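Long-range contact in ERPC (Borrelia burgdorferi, PDB 4BXM), which is an outer surface lipoprotein of the Lyme disease spirochaete that acquires the host complement regulator factor H: residues G66-E78 with F92-N106. Numbering follows the deposited sequence.
Sequences GYTATFFSLEESE and FKTSLYYGYKDEQSN
Ser73 and Leu96 form an antiparallel hydrogen-bonded pair: Ser73 N gives a 2.8 Å bond to Leu96 O, while the return bond from Leu96 N to Ser73 O is weak. Ser95 N reaches that same Ser73 O at 2.8 Å, making Ser95 and Leu96 a classic beta bulge opposite Ser73, and the Ser73 and Ser95 OG atoms are hydrogen-bonded beside it. Further along, Phe71 O takes two amides, Tyr98 N and, on a lone pair, Gly99 N. The face carrying Phe72 and Tyr97 is aromatic. Phe72 CB rests 3.7 Å from Tyr97 CD2, and the Phe72 ring, inclined 46° to that of Phe92, meets it CZ to CZ at 3.9 Å; Tyr97 turns an edge to the face of Phe71. Tyr97 OH in turn bonds the syn lone pair of Glu103 OE2, and Glu103 OE1 accepts Tyr100 N, bracing the type I turn 100-103; Asp133 N and Tyr145 OH also hold this buried carboxylate. Tyr100 sets its edge over the face of Tyr67, a T-shaped pair (planes at 86°), and a water ties Tyr67 OH to Thr70 O and Gly99 O. At the other end Glu78 bends at chi2 (-67°), and Lys93 N meets its OE1 from above the carboxylate plane, 3.0 Å away. In the antiparallel sheet, strand 67-74 runs between short strand 96-97 and strand 50-56, where Phe71 and Phe72 face Thr52 in a second classic bulge; Phe92 meets Phe82 of helix 79-88 edge-to-face.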
ATOM      1  N   GLY A  66      -2.640  -8.581  14.702  1.00 51.29           N
ATOM      2  CA  GLY A  66      -2.472  -7.458  15.604  1.00 50.79           C
ATOM      3  C   GLY A  66      -3.219  -6.234  15.083  1.00 52.15           C
ATOM      4  O   GLY A  66      -3.737  -5.469  15.853  1.00 53.68           O
ATOM      5  N   TYR A  67      -3.297  -6.072  13.766  1.00 47.03           N
ATOM      6  CA  TYR A  67      -3.758  -4.829  13.185  1.00 43.71           C
ATOM      7  C   TYR A  67      -4.312  -5.142  11.801  1.00 39.61           C
ATOM      8  O   TYR A  67      -3.605  -5.721  10.947  1.00 38.73           O
ATOM      9  CB  TYR A  67      -2.624  -3.759  13.154  1.00 42.13           C
ATOM     10  CG  TYR A  67      -3.024  -2.471  12.373  1.00 44.83           C
ATOM     11  CD1 TYR A  67      -3.037  -2.463  10.967  1.00 37.24           C
ATOM     12  CD2 TYR A  67      -3.398  -1.285  13.039  1.00 44.05           C
ATOM     13  CE1 TYR A  67      -3.377  -1.350  10.243  1.00 39.17           C
ATOM     14  CE2 TYR A  67      -3.777  -0.161  12.313  1.00 40.08           C
ATOM     15  CZ  TYR A  67      -3.778  -0.215  10.916  1.00 40.97           C
ATOM     16  OH  TYR A  67      -4.117   0.850  10.167  1.00 36.94           O
ATOM     17  N   THR A  68      -5.579  -4.785  11.613  1.00 36.41           N
ATOM     18  CA  THR A  68      -6.273  -4.919  10.329  1.00 39.30           C
ATOM     19  C   THR A  68      -7.142  -3.682  10.017  1.00 35.58           C
ATOM     20  O   THR A  68      -8.056  -3.398  10.762  1.00 36.36           O
ATOM     21  CB  THR A  68      -7.208  -6.149  10.316  1.00 40.11           C
ATOM     22  OG1 THR A  68      -6.445  -7.326  10.399  1.00 49.24           O
ATOM     23  CG2 THR A  68      -8.006  -6.243   8.977  1.00 45.97           C
ATOM     24  N   ALA A  69      -6.900  -3.014   8.893  1.00 32.24           N
ATOM     25  CA  ALA A  69      -7.626  -1.799   8.526  1.00 26.86           C
ATOM     26  C   ALA A  69      -7.376  -1.453   7.075  1.00 27.40           C
ATOM     27  O   ALA A  69      -6.366  -1.861   6.502  1.00 25.44           O
ATOM     28  CB  ALA A  69      -7.271  -0.619   9.431  1.00 26.40           C
ATOM     29  N   THR A  70      -8.341  -0.763   6.468  1.00 24.84           N
ATOM     30  CA  THR A  70      -8.131  -0.062   5.222  1.00 23.67           C
ATOM     31  C   THR A  70      -6.815   0.705   5.276  1.00 21.47           C
ATOM     32  O   THR A  70      -6.530   1.369   6.258  1.00 21.02           O
ATOM     33  CB  THR A  70      -9.263   0.936   4.944  1.00 24.23           C
ATOM     34  OG1 THR A  70     -10.466   0.222   5.084  1.00 24.84           O
ATOM     35  CG2 THR A  70      -9.245   1.379   3.455  1.00 25.37           C
ATOM     36  N   PHE A  71      -6.039   0.544   4.222  1.00 17.39           N
ATOM     37  CA  PHE A  71      -4.791   1.223   4.008  1.00 20.30           C
ATOM     38  C   PHE A  71      -5.022   2.426   3.093  1.00 18.89           C
ATOM     39  O   PHE A  71      -4.701   3.520   3.444  1.00 17.99           O
ATOM     40  CB  PHE A  71      -3.808   0.247   3.364  1.00 20.09           C
ATOM     41  CG  PHE A  71      -2.393   0.738   3.261  1.00 19.69           C
ATOM     42  CD1 PHE A  71      -1.609   0.916   4.400  1.00 22.56           C
ATOM     43  CD2 PHE A  71      -1.787   0.841   2.040  1.00 22.53           C
ATOM     44  CE1 PHE A  71      -0.268   1.328   4.319  1.00 20.19           C
ATOM     45  CE2 PHE A  71      -0.431   1.212   1.915  1.00 22.37           C
ATOM     46  CZ  PHE A  71       0.308   1.511   3.070  1.00 22.01           C
ATOM     47  N   PHE A  72      -5.578   2.175   1.917  1.00 20.42           N
ATOM     48  CA  PHE A  72      -6.100   3.231   1.044  1.00 22.37           C
ATOM     49  C   PHE A  72      -7.115   2.692   0.094  1.00 22.02           C
ATOM     50  O   PHE A  72      -7.180   1.453  -0.132  1.00 20.52           O
ATOM     51  CB  PHE A  72      -4.986   3.956   0.247  1.00 22.13           C
ATOM     52  CG  PHE A  72      -4.178   3.099  -0.739  1.00 18.31           C
ATOM     53  CD1 PHE A  72      -4.721   2.671  -1.944  1.00 20.35           C
ATOM     54  CD2 PHE A  72      -2.860   2.831  -0.510  1.00 17.58           C
ATOM     55  CE1 PHE A  72      -3.989   1.891  -2.792  1.00 18.25           C
ATOM     56  CE2 PHE A  72      -2.077   2.133  -1.384  1.00 17.29           C
ATOM     57  CZ  PHE A  72      -2.625   1.684  -2.554  1.00 19.68           C
ATOM     58  N   SER A  73      -7.819   3.609  -0.560  1.00 21.90           N
ATOM     59  CA  SER A  73      -8.727   3.200  -1.585  1.00 20.67           C
ATOM     60  C   SER A  73      -8.710   4.185  -2.725  1.00 20.83           C
ATOM     61  O   SER A  73      -8.242   5.327  -2.587  1.00 19.97           O
ATOM     62  CB  SER A  73     -10.147   2.995  -0.943  1.00 23.00           C
ATOM     63  OG  SER A  73     -10.573   4.262  -0.585  1.00 34.80           O
ATOM     64  N   LEU A  74      -9.247   3.785  -3.862  1.00 19.15           N
ATOM     65  CA  LEU A  74      -9.274   4.663  -5.038  1.00 20.53           C
ATOM     66  C   LEU A  74     -10.519   4.315  -5.842  1.00 21.27           C
ATOM     67  O   LEU A  74     -11.003   3.181  -5.831  1.00 20.34           O
ATOM     68  CB  LEU A  74      -8.011   4.449  -5.926  1.00 21.62           C
ATOM     69  CG  LEU A  74      -7.694   3.003  -6.375  1.00 21.20           C
ATOM     70  CD1 LEU A  74      -7.686   2.835  -7.878  1.00 22.77           C
ATOM     71  CD2 LEU A  74      -6.319   2.629  -5.789  1.00 22.62           C
ATOM     72  N   GLU A  75     -10.962   5.240  -6.628  1.00 22.27           N
ATOM     73  CA  GLU A  75     -12.170   5.059  -7.363  1.00 24.56           C
ATOM     74  C   GLU A  75     -11.918   4.492  -8.758  1.00 23.67           C
ATOM     75  O   GLU A  75     -10.763   4.443  -9.255  1.00 24.86           O
ATOM     76  CB  GLU A  75     -12.937   6.424  -7.352  1.00 27.02           C
ATOM     77  CG  GLU A  75     -12.493   7.391  -8.418  1.00 32.03           C
ATOM     78  CD  GLU A  75     -13.382   8.659  -8.480  1.00 37.92           C
ATOM     79  OE1 GLU A  75     -13.406   9.379  -7.473  1.00 44.52           O
ATOM     80  OE2 GLU A  75     -14.070   8.905  -9.515  1.00 41.98           O
ATOM     81  N   GLU A  76     -12.998   4.155  -9.448  1.00 23.46           N
ATOM     82  CA  GLU A  76     -12.903   3.420 -10.706  1.00 27.12           C
ATOM     83  C   GLU A  76     -12.065   4.091 -11.719  1.00 24.43           C
ATOM     84  O   GLU A  76     -11.221   3.450 -12.384  1.00 25.92           O
ATOM     85  CB  GLU A  76     -14.321   3.103 -11.293  1.00 27.85           C
ATOM     86  CG  GLU A  76     -14.315   2.125 -12.485  1.00 27.53           C
ATOM     87  CD  GLU A  76     -13.941   0.676 -12.088  1.00 31.18           C
ATOM     88  OE1 GLU A  76     -13.987   0.260 -10.886  1.00 29.68           O
ATOM     89  OE2 GLU A  76     -13.575  -0.094 -12.992  1.00 34.61           O
ATOM     90  N   SER A  77     -12.257   5.389 -11.867  1.00 24.62           N
ATOM     91  CA  SER A  77     -11.515   6.154 -12.848  1.00 23.92           C
ATOM     92  C   SER A  77      -9.983   6.170 -12.602  1.00 23.16           C
ATOM     93  O   SER A  77      -9.194   6.528 -13.509  1.00 22.67           O
ATOM     94  CB  SER A  77     -12.025   7.631 -12.862  1.00 26.27           C
ATOM     95  OG  SER A  77     -11.773   8.205 -11.584  1.00 30.52           O
ATOM     96  N   GLU A  78      -9.526   5.869 -11.389  1.00 21.98           N
ATOM     97  CA  GLU A  78      -8.068   5.771 -11.192  1.00 21.12           C
ATOM     98  C   GLU A  78      -7.515   4.329 -11.312  1.00 20.30           C
ATOM     99  O   GLU A  78      -6.311   4.066 -11.136  1.00 21.27           O
ATOM    100  CB  GLU A  78      -7.752   6.330  -9.843  1.00 22.75           C
ATOM    101  CG  GLU A  78      -7.904   7.842  -9.717  1.00 23.72           C
ATOM    102  CD  GLU A  78      -6.897   8.577 -10.546  1.00 23.85           C
ATOM    103  OE1 GLU A  78      -5.739   8.175 -10.543  1.00 21.69           O
ATOM    104  OE2 GLU A  78      -7.309   9.570 -11.169  1.00 26.51           O
ATOM    105  N   PHE A  92      -1.036   7.422  -9.166  1.00 22.21           N
ATOM    106  CA  PHE A  92      -2.506   7.343  -9.101  1.00 21.87           C
ATOM    107  C   PHE A  92      -2.965   8.159  -7.908  1.00 20.79           C
ATOM    108  O   PHE A  92      -2.224   8.387  -6.917  1.00 26.25           O
ATOM    109  CB  PHE A  92      -3.033   5.876  -9.044  1.00 21.87           C
ATOM    110  CG  PHE A  92      -2.510   5.127  -7.873  1.00 21.55           C
ATOM    111  CD1 PHE A  92      -1.234   4.585  -7.898  1.00 20.06           C
ATOM    112  CD2 PHE A  92      -3.239   5.066  -6.689  1.00 22.76           C
ATOM    113  CE1 PHE A  92      -0.743   3.918  -6.803  1.00 20.09           C
ATOM    114  CE2 PHE A  92      -2.722   4.451  -5.570  1.00 21.36           C
ATOM    115  CZ  PHE A  92      -1.477   3.860  -5.640  1.00 21.04           C
ATOM    116  N   LYS A  93      -4.214   8.580  -7.990  1.00 22.32           N
ATOM    117  CA  LYS A  93      -4.891   9.261  -6.887  1.00 23.55           C
ATOM    118  C   LYS A  93      -5.758   8.316  -6.046  1.00 20.10           C
ATOM    119  O   LYS A  93      -6.681   7.702  -6.554  1.00 19.56           O
ATOM    120  CB  LYS A  93      -5.725  10.426  -7.443  1.00 26.91           C
ATOM    121  CG  LYS A  93      -5.885  11.573  -6.442  1.00 32.50           C
ATOM    122  CD  LYS A  93      -6.947  12.568  -6.919  1.00 35.88           C
ATOM    123  CE  LYS A  93      -8.352  12.027  -6.611  1.00 42.17           C
ATOM    124  NZ  LYS A  93      -9.421  12.668  -7.442  1.00 55.56           N
ATOM    125  N   THR A  94      -5.521   8.292  -4.745  1.00 18.69           N
ATOM    126  CA  THR A  94      -6.436   7.662  -3.822  1.00 18.37           C
ATOM    127  C   THR A  94      -7.621   8.570  -3.482  1.00 20.96           C
ATOM    128  O   THR A  94      -7.490   9.798  -3.535  1.00 21.34           O
ATOM    129  CB  THR A  94      -5.652   7.278  -2.573  1.00 18.88           C
ATOM    130  OG1 THR A  94      -5.030   8.425  -1.937  1.00 18.82           O
ATOM    131  CG2 THR A  94      -4.529   6.338  -3.021  1.00 19.93           C
ATOM    132  N   SER A  95      -8.759   7.989  -3.106  1.00 20.56           N
ATOM    133  CA  SER A  95      -9.918   8.741  -2.608  1.00 19.51           C
ATOM    134  C   SER A  95      -9.685   8.914  -1.133  1.00 21.59           C
ATOM    135  O   SER A  95      -9.829  10.005  -0.536  1.00 19.40           O
ATOM    136  CB  SER A  95     -11.204   7.949  -2.881  1.00 22.83           C
ATOM    137  OG  SER A  95     -10.947   6.572  -2.584  1.00 25.14           O
ATOM    138  N   LEU A  96      -9.082   7.911  -0.558  1.00 21.61           N
ATOM    139  CA  LEU A  96      -8.836   7.932   0.858  1.00 22.28           C
ATOM    140  C   LEU A  96      -7.604   7.167   1.239  1.00 23.50           C
ATOM    141  O   LEU A  96      -7.404   6.086   0.738  1.00 22.42           O
ATOM    142  CB  LEU A  96     -10.084   7.318   1.499  1.00 26.79           C
ATOM    143  CG  LEU A  96     -10.237   7.528   2.950  1.00 38.24           C
ATOM    144  CD1 LEU A  96     -10.507   9.012   3.235  1.00 40.73           C
ATOM    145  CD2 LEU A  96     -11.395   6.624   3.374  1.00 44.67           C
ATOM    146  N   TYR A  97      -6.733   7.759   2.077  1.00 22.63           N
ATOM    147  CA  TYR A  97      -5.507   7.133   2.502  1.00 20.41           C
ATOM    148  C   TYR A  97      -5.393   7.242   4.018  1.00 22.26           C
ATOM    149  O   TYR A  97      -5.470   8.367   4.564  1.00 21.30           O
ATOM    150  CB  TYR A  97      -4.320   7.816   1.807  1.00 18.85           C
ATOM    151  CG  TYR A  97      -3.003   7.240   2.214  1.00 18.14           C
ATOM    152  CD1 TYR A  97      -2.396   7.598   3.413  1.00 18.69           C
ATOM    153  CD2 TYR A  97      -2.339   6.296   1.408  1.00 18.32           C
ATOM    154  CE1 TYR A  97      -1.209   7.015   3.838  1.00 18.36           C
ATOM    155  CE2 TYR A  97      -1.176   5.683   1.838  1.00 19.14           C
ATOM    156  CZ  TYR A  97      -0.584   6.064   3.045  1.00 19.37           C
ATOM    157  OH  TYR A  97       0.645   5.512   3.418  1.00 20.87           O
ATOM    158  N   TYR A  98      -5.192   6.099   4.684  1.00 21.99           N
ATOM    159  CA  TYR A  98      -4.887   6.078   6.113  1.00 23.41           C
ATOM    160  C   TYR A  98      -3.468   5.704   6.428  1.00 22.64           C
ATOM    161  O   TYR A  98      -2.871   6.190   7.389  1.00 23.41           O
ATOM    162  CB  TYR A  98      -5.741   5.061   6.798  1.00 25.38           C
ATOM    163  CG  TYR A  98      -7.155   5.423   6.764  1.00 28.80           C
ATOM    164  CD1 TYR A  98      -7.674   6.317   7.681  1.00 31.09           C
ATOM    165  CD2 TYR A  98      -8.014   4.870   5.783  1.00 33.00           C
ATOM    166  CE1 TYR A  98      -9.003   6.679   7.643  1.00 33.02           C
ATOM    167  CE2 TYR A  98      -9.322   5.236   5.727  1.00 35.95           C
ATOM    168  CZ  TYR A  98      -9.812   6.123   6.685  1.00 36.08           C
ATOM    169  OH  TYR A  98     -11.106   6.459   6.670  1.00 41.41           O
ATOM    170  N   GLY A  99      -2.916   4.734   5.699  1.00 21.26           N
ATOM    171  CA  GLY A  99      -1.585   4.318   5.997  1.00 22.25           C
ATOM    172  C   GLY A  99      -1.558   3.508   7.267  1.00 24.92           C
ATOM    173  O   GLY A  99      -2.615   3.038   7.737  1.00 22.67           O
ATOM    174  N   TYR A 100      -0.359   3.338   7.819  1.00 24.91           N
ATOM    175  CA  TYR A 100      -0.196   2.583   9.109  1.00 27.56           C
ATOM    176  C   TYR A 100      -0.098   3.529  10.330  1.00 31.48           C
ATOM    177  O   TYR A 100      -0.120   4.773  10.181  1.00 31.14           O
ATOM    178  CB  TYR A 100       1.009   1.588   8.983  1.00 30.32           C
ATOM    179  CG  TYR A 100       1.227   0.626  10.149  1.00 31.60           C
ATOM    180  CD1 TYR A 100       0.232  -0.194  10.599  1.00 33.23           C
ATOM    181  CD2 TYR A 100       2.454   0.593  10.824  1.00 38.04           C
ATOM    182  CE1 TYR A 100       0.411  -1.033  11.720  1.00 36.64           C
ATOM    183  CE2 TYR A 100       2.661  -0.241  11.933  1.00 38.30           C
ATOM    184  CZ  TYR A 100       1.633  -1.048  12.391  1.00 38.59           C
ATOM    185  OH  TYR A 100       1.815  -1.876  13.487  1.00 44.91           O
ATOM    186  N   LYS A 101      -0.018   2.956  11.541  1.00 35.56           N
ATOM    187  CA  LYS A 101      -0.321   3.684  12.804  1.00 37.87           C
ATOM    188  C   LYS A 101       0.621   4.846  13.095  1.00 35.52           C
ATOM    189  O   LYS A 101       0.236   5.755  13.798  1.00 37.31           O
ATOM    190  CB  LYS A 101      -0.365   2.716  14.019  1.00 43.30           C
ATOM    191  CG  LYS A 101       0.950   1.945  14.244  1.00 52.20           C
ATOM    192  CD  LYS A 101       1.091   1.324  15.649  1.00 61.67           C
ATOM    193  CE  LYS A 101       2.439   0.613  15.894  1.00 62.12           C
ATOM    194  NZ  LYS A 101       3.680   1.317  15.454  1.00 62.01           N
ATOM    195  N   ASP A 102       1.823   4.831  12.532  1.00 30.76           N
ATOM    196  CA  ASP A 102       2.784   5.916  12.715  1.00 37.05           C
ATOM    197  C   ASP A 102       2.469   7.148  11.884  1.00 39.49           C
ATOM    198  O   ASP A 102       3.115   8.173  12.035  1.00 40.04           O
ATOM    199  CB  ASP A 102       4.164   5.468  12.196  1.00 39.60           C
ATOM    200  CG  ASP A 102       4.810   4.436  13.072  1.00 49.94           C
ATOM    201  OD1 ASP A 102       4.493   4.408  14.289  1.00 47.34           O
ATOM    202  OD2 ASP A 102       5.668   3.699  12.529  1.00 57.44           O
ATOM    203  N   GLU A 103       1.585   7.004  10.894  1.00 34.56           N
ATOM    204  CA  GLU A 103       1.309   8.114   9.987  1.00 33.86           C
ATOM    205  C   GLU A 103       0.245   9.021  10.541  1.00 34.17           C
ATOM    206  O   GLU A 103      -0.760   8.585  11.180  1.00 31.18           O
ATOM    207  CB  GLU A 103       0.907   7.603   8.601  1.00 30.99           C
ATOM    208  CG  GLU A 103       2.116   7.236   7.790  1.00 31.10           C
ATOM    209  CD  GLU A 103       1.767   6.304   6.657  1.00 33.18           C
ATOM    210  OE1 GLU A 103       1.761   5.091   6.945  1.00 28.18           O
ATOM    211  OE2 GLU A 103       1.535   6.797   5.491  1.00 27.46           O
ATOM    212  N   GLN A 104       0.439  10.292  10.220  1.00 32.18           N
ATOM    213  CA  GLN A 104      -0.487  11.306  10.647  1.00 30.32           C
ATOM    214  C   GLN A 104      -1.885  10.991  10.166  1.00 28.80           C
ATOM    215  O   GLN A 104      -2.823  11.323  10.797  1.00 30.78           O
ATOM    216  CB  GLN A 104      -0.025  12.604  10.044  1.00 33.14           C
ATOM    217  CG  GLN A 104      -0.799  13.774  10.535  1.00 41.93           C
ATOM    218  CD  GLN A 104      -0.142  15.013  10.072  1.00 44.75           C
ATOM    219  OE1 GLN A 104       1.100  15.097   9.958  1.00 47.88           O
ATOM    220  NE2 GLN A 104      -0.969  15.997   9.761  1.00 48.84           N
ATOM    221  N   SER A 105      -2.006  10.447   8.961  1.00 31.26           N
ATOM    222  CA  SER A 105      -3.262  10.076   8.349  1.00 28.33           C
ATOM    223  C   SER A 105      -4.009   8.926   9.026  1.00 26.35           C
ATOM    224  O   SER A 105      -5.177   8.700   8.752  1.00 26.56           O
ATOM    225  CB  SER A 105      -3.009   9.691   6.875  1.00 29.43           C
ATOM    226  OG  SER A 105      -2.022   8.696   6.776  1.00 30.21           O
ATOM    227  N   ASN A 106      -3.323   8.135   9.837  1.00 27.17           N
ATOM    228  CA  ASN A 106      -3.906   6.904  10.293  1.00 28.88           C
ATOM    229  C   ASN A 106      -5.162   7.132  11.076  1.00 30.71           C
ATOM    230  O   ASN A 106      -6.157   6.461  10.837  1.00 30.17           O
ATOM    231  CB  ASN A 106      -2.949   6.077  11.133  1.00 30.34           C
ATOM    232  CG  ASN A 106      -3.419   4.665  11.267  1.00 30.07           C
ATOM    233  OD1 ASN A 106      -3.358   3.833  10.324  1.00 33.86           O
ATOM    234  ND2 ASN A 106      -3.857   4.361  12.407  1.00 30.29           N
TER
HETATM  235  O   HOH W   1      -4.168   0.838   7.584  1.00 22.48           O
HETATM  236  O   HOH W   2      -9.221   7.699  -6.499  1.00 20.72           O